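Local coordinates for hypothetical protein (Mus musculus, PDB 1VKB), which is probably a gamma-glutamylamine cyclotransferase of the AIG2-like family, which would release a free amine and 5-oxoproline from gamma-glutamyl amines, at residues H35-A40 against L87-D92; N61-L66 against E143-E148. All blocks are in the same frame, centred on the assembly; numbering follows the deposited sequence.

Contact 1 (H35-A40 against L87-D92); sequences HSHGLA and LRFLDD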
loop_
_atom_site.group_PDB
_atom_site.type_symbol
_atom_site.label_atom_id
_atom_site.label_comp_id
_atom_site.label_asym_id
_atom_site.label_seq_id
_atom_site.Cartn_x
_atom_site.Cartn_y
_atom_site.Cartn_z
ATOM N N HIS A 35 -12.709 14.139 2.038
ATOM C CA HIS A 35 -14.026 13.526 2.005
ATOM C C HIS A 35 -14.699 13.610 0.651
ATOM O O HIS A 35 -15.661 12.923 0.428
ATOM C CB HIS A 35 -14.973 14.186 3.026
ATOM C CG HIS A 35 -14.611 13.917 4.449
ATOM N ND1 HIS A 35 -13.315 13.969 4.912
ATOM C CD2 HIS A 35 -15.385 13.630 5.523
ATOM C CE1 HIS A 35 -13.301 13.706 6.207
ATOM N NE2 HIS A 35 -14.545 13.502 6.603
ATOM N N SER A 36 -14.191 14.424 -0.272
ATOM C CA SER A 36 -14.727 14.403 -1.629
ATOM C C SER A 36 -14.422 13.063 -2.334
ATOM O O SER A 36 -15.003 12.762 -3.393
ATOM C CB SER A 36 -14.178 15.575 -2.473
ATOM O OG SER A 36 -12.780 15.446 -2.700
ATOM N N HIS A 37 -13.539 12.253 -1.749
ATOM C CA HIS A 37 -13.195 10.932 -2.327
ATOM C C HIS A 37 -13.949 9.795 -1.684
ATOM O O HIS A 37 -13.868 8.686 -2.175
ATOM C CB HIS A 37 -11.714 10.629 -2.145
ATOM C CG HIS A 37 -10.827 11.640 -2.790
ATOM N ND1 HIS A 37 -9.560 11.917 -2.322
ATOM C CD2 HIS A 37 -11.005 12.399 -3.893
ATOM C CE1 HIS A 37 -9.019 12.853 -3.082
ATOM N NE2 HIS A 37 -9.875 13.167 -4.039
ATOM N N GLY A 38 -14.685 10.077 -0.616
ATOM C CA GLY A 38 -15.425 9.038 0.125
ATOM C C GLY A 38 -14.854 8.933 1.530
ATOM O O GLY A 38 -14.241 9.893 2.026
ATOM N N LEU A 39 -15.053 7.771 2.159
ATOM C CA LEU A 39 -14.801 7.575 3.562
ATOM C C LEU A 39 -13.720 6.540 3.755
ATOM O O LEU A 39 -13.729 5.520 3.083
ATOM C CB LEU A 39 -16.054 7.066 4.270
ATOM C CG LEU A 39 -15.758 6.399 5.627
ATOM N N ALA A 40 -12.792 6.827 4.682
ATOM C CA ALA A 40 -11.735 5.927 5.063
ATOM C C ALA A 40 -11.572 6.067 6.556
ATOM O O ALA A 40 -11.327 7.176 7.040
ATOM C CB ALA A 40 -10.473 6.268 4.360
ATOM N N LEU A 87 -12.895 3.308 -2.345
ATOM C CA LEU A 87 -12.224 2.179 -3.027
ATOM C C LEU A 87 -12.026 2.449 -4.523
ATOM O O LEU A 87 -10.918 2.208 -5.103
ATOM C CB LEU A 87 -13.006 0.866 -2.801
ATOM C CG LEU A 87 -12.325 -0.425 -3.205
ATOM C CD1 LEU A 87 -11.021 -0.620 -2.429
ATOM C CD2 LEU A 87 -13.315 -1.589 -2.962
ATOM N N ARG A 88 -13.083 2.924 -5.175
ATOM C CA ARG A 88 -12.941 3.242 -6.605
ATOM C C ARG A 88 -11.993 4.444 -6.836
ATOM O O ARG A 88 -11.305 4.526 -7.860
ATOM C CB ARG A 88 -14.284 3.521 -7.218
ATOM C CG ARG A 88 -15.157 2.282 -7.269
ATOM C CD ARG A 88 -16.550 2.504 -7.789
ATOM N NE ARG A 88 -16.636 3.471 -8.891
ATOM C CZ ARG A 88 -16.406 3.206 -10.164
ATOM N NH1 ARG A 88 -16.047 2.000 -10.566
ATOM N NH2 ARG A 88 -16.526 4.170 -11.062
ATOM N N PHE A 89 -11.994 5.388 -5.917
ATOM C CA PHE A 89 -11.055 6.556 -6.034
ATOM C C PHE A 89 -9.608 6.043 -5.972
ATOM O O PHE A 89 -8.774 6.440 -6.793
ATOM C CB PHE A 89 -11.285 7.627 -4.978
ATOM C CG PHE A 89 -10.130 8.578 -4.902
ATOM C CD1 PHE A 89 -10.011 9.593 -5.821
ATOM C CD2 PHE A 89 -9.101 8.349 -4.019
ATOM C CE1 PHE A 89 -8.885 10.443 -5.805
ATOM C CE2 PHE A 89 -7.998 9.166 -4.005
ATOM C CZ PHE A 89 -7.895 10.208 -4.903
ATOM N N LEU A 90 -9.318 5.175 -5.000
ATOM C CA LEU A 90 -7.985 4.639 -4.832
ATOM C C LEU A 90 -7.564 3.793 -6.028
ATOM O O LEU A 90 -6.378 3.832 -6.436
ATOM C CB LEU A 90 -7.851 3.884 -3.510
ATOM C CG LEU A 90 -7.952 4.712 -2.238
ATOM C CD1 LEU A 90 -7.950 3.880 -0.967
ATOM C CD2 LEU A 90 -6.845 5.815 -2.175
ATOM N N ASP A 91 -8.491 3.030 -6.598
ATOM C CA ASP A 91 -8.203 2.299 -7.874
ATOM C C ASP A 91 -7.742 3.208 -8.992
ATOM O O ASP A 91 -6.808 2.878 -9.739
ATOM C CB ASP A 91 -9.396 1.495 -8.407
ATOM C CG ASP A 91 -9.741 0.301 -7.574
ATOM O OD1 ASP A 91 -9.008 -0.080 -6.620
ATOM O OD2 ASP A 91 -10.794 -0.345 -7.833
ATOM N N ASP A 92 -8.396 4.361 -9.096
ATOM C CA ASP A 92 -8.053 5.350 -10.082
ATOM C C ASP A 92 -6.745 6.009 -9.712
ATOM O O ASP A 92 -5.902 6.217 -10.588
ATOM C CB ASP A 92 -9.168 6.376 -10.129
ATOM C CG ASP A 92 -8.943 7.472 -11.129
ATOM O OD1 ASP A 92 -8.604 7.161 -12.275
ATOM O OD2 ASP A 92 -9.154 8.674 -10.846
#
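His37 lays its imidazole flat over the phenyl ring of Phe89, a face-to-face stack with centroids 3.6 Å apart and planes tilted by only 8°. The overlap is nearly complete: Phe89 CE1 stands over the middle of the imidazole, and His37 NE2 lies 3.4 Å from Phe89 CE1. His37 CE1 meets Phe89 CZ at the same 3.4 Å. At the backbone end of the stack His37 CB adds a CH-pi contact, 4.1 Å from the Phe89 centroid and still over the face. These two side chains account for nearly all of the modest surface buried here.

Their first torsions aim the rings at each other. Phe89 CG lies anti to its own backbone N (chi1 165°), which carries the phenyl off the helix toward the turn, whereas the imidazole leaves His37 beside the backbone N. A hydrogen bond from His37 ND1 to Val31 O helps set the rotation of the imidazole. That bond places the proton on ND1, and Phe89 also packs on Val31, so one residue of helix 30-33 touches both members of the stack.

The short 3-10 turn that presents His37 is closed by Gly38 N bonding to His35 O at 3.2 Å. Gly38 then takes backbone angles at which a CB would press on the carbonyl oxygen of His37, and the chain turns toward strand 40-48, with Leu39 N held by Asp83 OD1.

This is surface packing, joining the loop between helix 30-33 and strand 40-48 to the flank of helix 84-93. Elsewhere on that helix, Leu87 and Leu90 rest on Ile16 of strand 14-18 and Tyr127 of strand 121-129, while Asp91 pairs with Arg102 of strand 101-109.

Contact 2 (N61-L66 against E143-E148); sequences NIPWLL and ESYDSE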
loop_
_atom_site.group_PDB
_atom_site.type_symbol
_atom_site.label_atom_id
_atom_site.label_comp_id
_atom_site.label_asym_id
_atom_site.label_seq_id
_atom_site.Cartn_x
_atom_site.Cartn_y
_atom_site.Cartn_z
ATOM N N ASN A 61 10.444 7.377 -7.095
ATOM C CA ASN A 61 10.701 6.699 -5.827
ATOM C C ASN A 61 9.394 6.237 -5.157
ATOM O O ASN A 61 9.151 6.418 -3.954
ATOM C CB ASN A 61 11.514 7.599 -4.889
ATOM C CG ASN A 61 12.856 8.000 -5.485
ATOM O OD1 ASN A 61 13.428 7.276 -6.308
ATOM N ND2 ASN A 61 13.371 9.170 -5.080
ATOM N N ILE A 62 8.583 5.564 -5.941
ATOM C CA ILE A 62 7.301 5.002 -5.482
ATOM C C ILE A 62 7.541 3.659 -4.792
ATOM O O ILE A 62 8.389 2.869 -5.227
ATOM C CB ILE A 62 6.383 4.846 -6.693
ATOM C CG1 ILE A 62 5.836 6.242 -7.040
ATOM C CG2 ILE A 62 5.218 3.972 -6.385
ATOM C CD1 ILE A 62 5.176 6.286 -8.419
ATOM N N PRO A 63 6.831 3.396 -3.713
ATOM C CA PRO A 63 6.856 2.071 -3.149
ATOM C C PRO A 63 5.928 1.103 -3.876
ATOM O O PRO A 63 4.752 1.414 -4.154
ATOM C CB PRO A 63 6.367 2.291 -1.727
ATOM C CG PRO A 63 5.350 3.415 -1.847
ATOM C CD PRO A 63 5.992 4.309 -2.915
ATOM N N TRP A 64 6.447 -0.085 -4.135
ATOM C CA TRP A 64 5.708 -1.124 -4.844
ATOM C C TRP A 64 5.816 -2.429 -4.125
ATOM O O TRP A 64 6.927 -2.935 -3.921
ATOM C CB TRP A 64 6.265 -1.325 -6.258
ATOM C CG TRP A 64 6.545 -0.072 -7.067
ATOM C CD1 TRP A 64 7.655 0.691 -7.034
ATOM C CD2 TRP A 64 5.713 0.478 -8.123
ATOM N NE1 TRP A 64 7.574 1.705 -7.975
ATOM C CE2 TRP A 64 6.387 1.591 -8.648
ATOM C CE3 TRP A 64 4.466 0.153 -8.645
ATOM C CZ2 TRP A 64 5.847 2.381 -9.672
ATOM C CZ3 TRP A 64 3.938 0.938 -9.663
ATOM C CH2 TRP A 64 4.634 2.029 -10.160
ATOM N N LEU A 65 4.665 -3.018 -3.797
ATOM C CA LEU A 65 4.610 -4.358 -3.250
ATOM C C LEU A 65 4.467 -5.334 -4.428
ATOM O O LEU A 65 3.406 -5.399 -5.102
ATOM C CB LEU A 65 3.449 -4.495 -2.256
ATOM C CG LEU A 65 3.499 -5.723 -1.350
ATOM C CD1 LEU A 65 4.714 -5.629 -0.420
ATOM C CD2 LEU A 65 2.231 -5.794 -0.524
ATOM N N LEU A 66 5.576 -6.023 -4.730
ATOM C CA LEU A 66 5.650 -6.869 -5.910
ATOM C C LEU A 66 4.900 -8.158 -5.630
ATOM O O LEU A 66 5.071 -8.758 -4.574
ATOM C CB LEU A 66 7.072 -7.141 -6.327
ATOM C CG LEU A 66 8.025 -5.986 -6.412
ATOM C CD1 LEU A 66 9.385 -6.453 -6.928
ATOM C CD2 LEU A 66 7.416 -4.895 -7.270
ATOM N N GLU A 143 10.889 -4.079 4.796
ATOM C CA GLU A 143 9.818 -4.544 5.687
ATOM C C GLU A 143 8.744 -3.470 5.807
ATOM O O GLU A 143 7.551 -3.765 5.998
ATOM C CB GLU A 143 10.396 -4.884 7.057
ATOM C CG GLU A 143 11.264 -6.139 7.007
ATOM C CD GLU A 143 12.021 -6.411 8.311
ATOM O OE1 GLU A 143 11.830 -5.667 9.290
ATOM O OE2 GLU A 143 12.810 -7.377 8.313
ATOM N N SER A 144 9.166 -2.210 5.735
ATOM C CA SER A 144 8.247 -1.092 5.849
ATOM C C SER A 144 8.726 0.063 4.989
ATOM O O SER A 144 9.932 0.175 4.699
ATOM C CB SER A 144 8.049 -0.645 7.299
ATOM O OG SER A 144 9.188 -0.079 7.866
ATOM N N TYR A 145 7.784 0.940 4.651
ATOM C CA TYR A 145 8.064 2.125 3.838
ATOM C C TYR A 145 7.993 3.432 4.637
ATOM O O TYR A 145 7.000 3.707 5.328
ATOM C CB TYR A 145 7.055 2.232 2.707
ATOM C CG TYR A 145 7.206 3.506 1.898
ATOM C CD1 TYR A 145 8.244 3.670 1.028
ATOM C CD2 TYR A 145 6.284 4.562 2.040
ATOM C CE1 TYR A 145 8.400 4.904 0.275
ATOM C CE2 TYR A 145 6.400 5.717 1.309
ATOM C CZ TYR A 145 7.460 5.901 0.445
ATOM O OH TYR A 145 7.548 7.066 -0.266
ATOM N N ASP A 146 9.016 4.257 4.457
ATOM C CA ASP A 146 9.031 5.638 4.906
ATOM C C ASP A 146 9.716 6.460 3.845
ATOM O O ASP A 146 10.922 6.270 3.602
ATOM C CB ASP A 146 9.799 5.739 6.255
ATOM C CG ASP A 146 9.854 7.132 6.827
ATOM O OD1 ASP A 146 9.212 8.116 6.360
ATOM O OD2 ASP A 146 10.590 7.327 7.795
ATOM N N SER A 147 8.980 7.403 3.245
ATOM C CA SER A 147 9.570 8.313 2.270
ATOM C C SER A 147 10.839 8.994 2.801
ATOM O O SER A 147 11.777 9.215 2.036
ATOM C CB SER A 147 8.535 9.361 1.857
ATOM O OG SER A 147 9.090 10.227 0.893
ATOM N N GLU A 148 10.896 9.298 4.105
ATOM C CA GLU A 148 12.069 9.963 4.718
ATOM C C GLU A 148 13.121 8.995 5.312
ATOM O O GLU A 148 13.988 9.397 6.118
ATOM C CB GLU A 148 11.566 10.949 5.808
ATOM C CG GLU A 148 10.673 12.043 5.271
ATOM C CD GLU A 148 11.397 13.047 4.360
ATOM O OE1 GLU A 148 12.574 13.273 4.568
ATOM O OE2 GLU A 148 10.785 13.621 3.442
HETATM O O HOH W 1 9.828 7.249 -1.540
#
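Tyr145 OH donates to a water 2.6 Å away, and that water donates in turn to Asn61 O, also at 2.6 Å, bridging two oxygens that stand 4.1 Å apart and do not bond directly. The water lies at the edge of the phenol ring, in its plane, so the bridge leaves both ring faces for packing.

One face receives Pro63. Its CG sits 3.8 Å from the Tyr145 centroid and 5° off the ring normal, an almost vertical CH-pi contact, while Pro63 CB reaches Tyr145 CD1 at 3.6 Å. The torsion that sets Tyr145 CG opposite the backbone N (chi1 175°) swings the phenol across to Pro63, under its ring. On the other face Ser147 N stands 3.5 Å above the plane, toward the rim; this N-H is hydrogen-bonded to Gln26 OE1. The phenol is thus sandwiched between strand 62-66 and the chain just beyond itself.

That following chain is shaped by an Asx turn, in which Glu148 N bonds Asp146 OD1 at 3.1 Å, approaching from well above the carboxylate plane. Gln26 NE2 grips the same OD1, and Lys23 NZ reaches Tyr145 O. Replacing Tyr145 by an alanine removes the phenol, which would probably leave the bridging water without its donor and a gap beneath Pro63.

A bound formic acid, probably from the crystallisation liquor, lies about 5 Å from the Pro63 side chain and may mark a pocket nearby. Chemically, the contact pairs CH-pi packing on one ring face with a water bridge at the hydroxyl, so the tilt of the phenol and the place of its OH are probably both set, in a buried setting.

Contact 1 lies at the surface, its centre about 14 Å from that of the chain, and contact 2 is buried, its centre about 8 Å from that of the chain, on the opposite side; their nearest atoms are about 11 Å apart. The two share no segment, though the segments alternate along the sequence and each contact has one partner in a loop. In contact 1 that loop meets a helix through two aromatic rings, with no polar link across. In contact 2 it meets a strand through a proline on a phenol, helped by water. The sheet connects the sites: strand 121-129 runs beside strand 62-66 and is touched by Leu87 and Leu90 of helix 84-93.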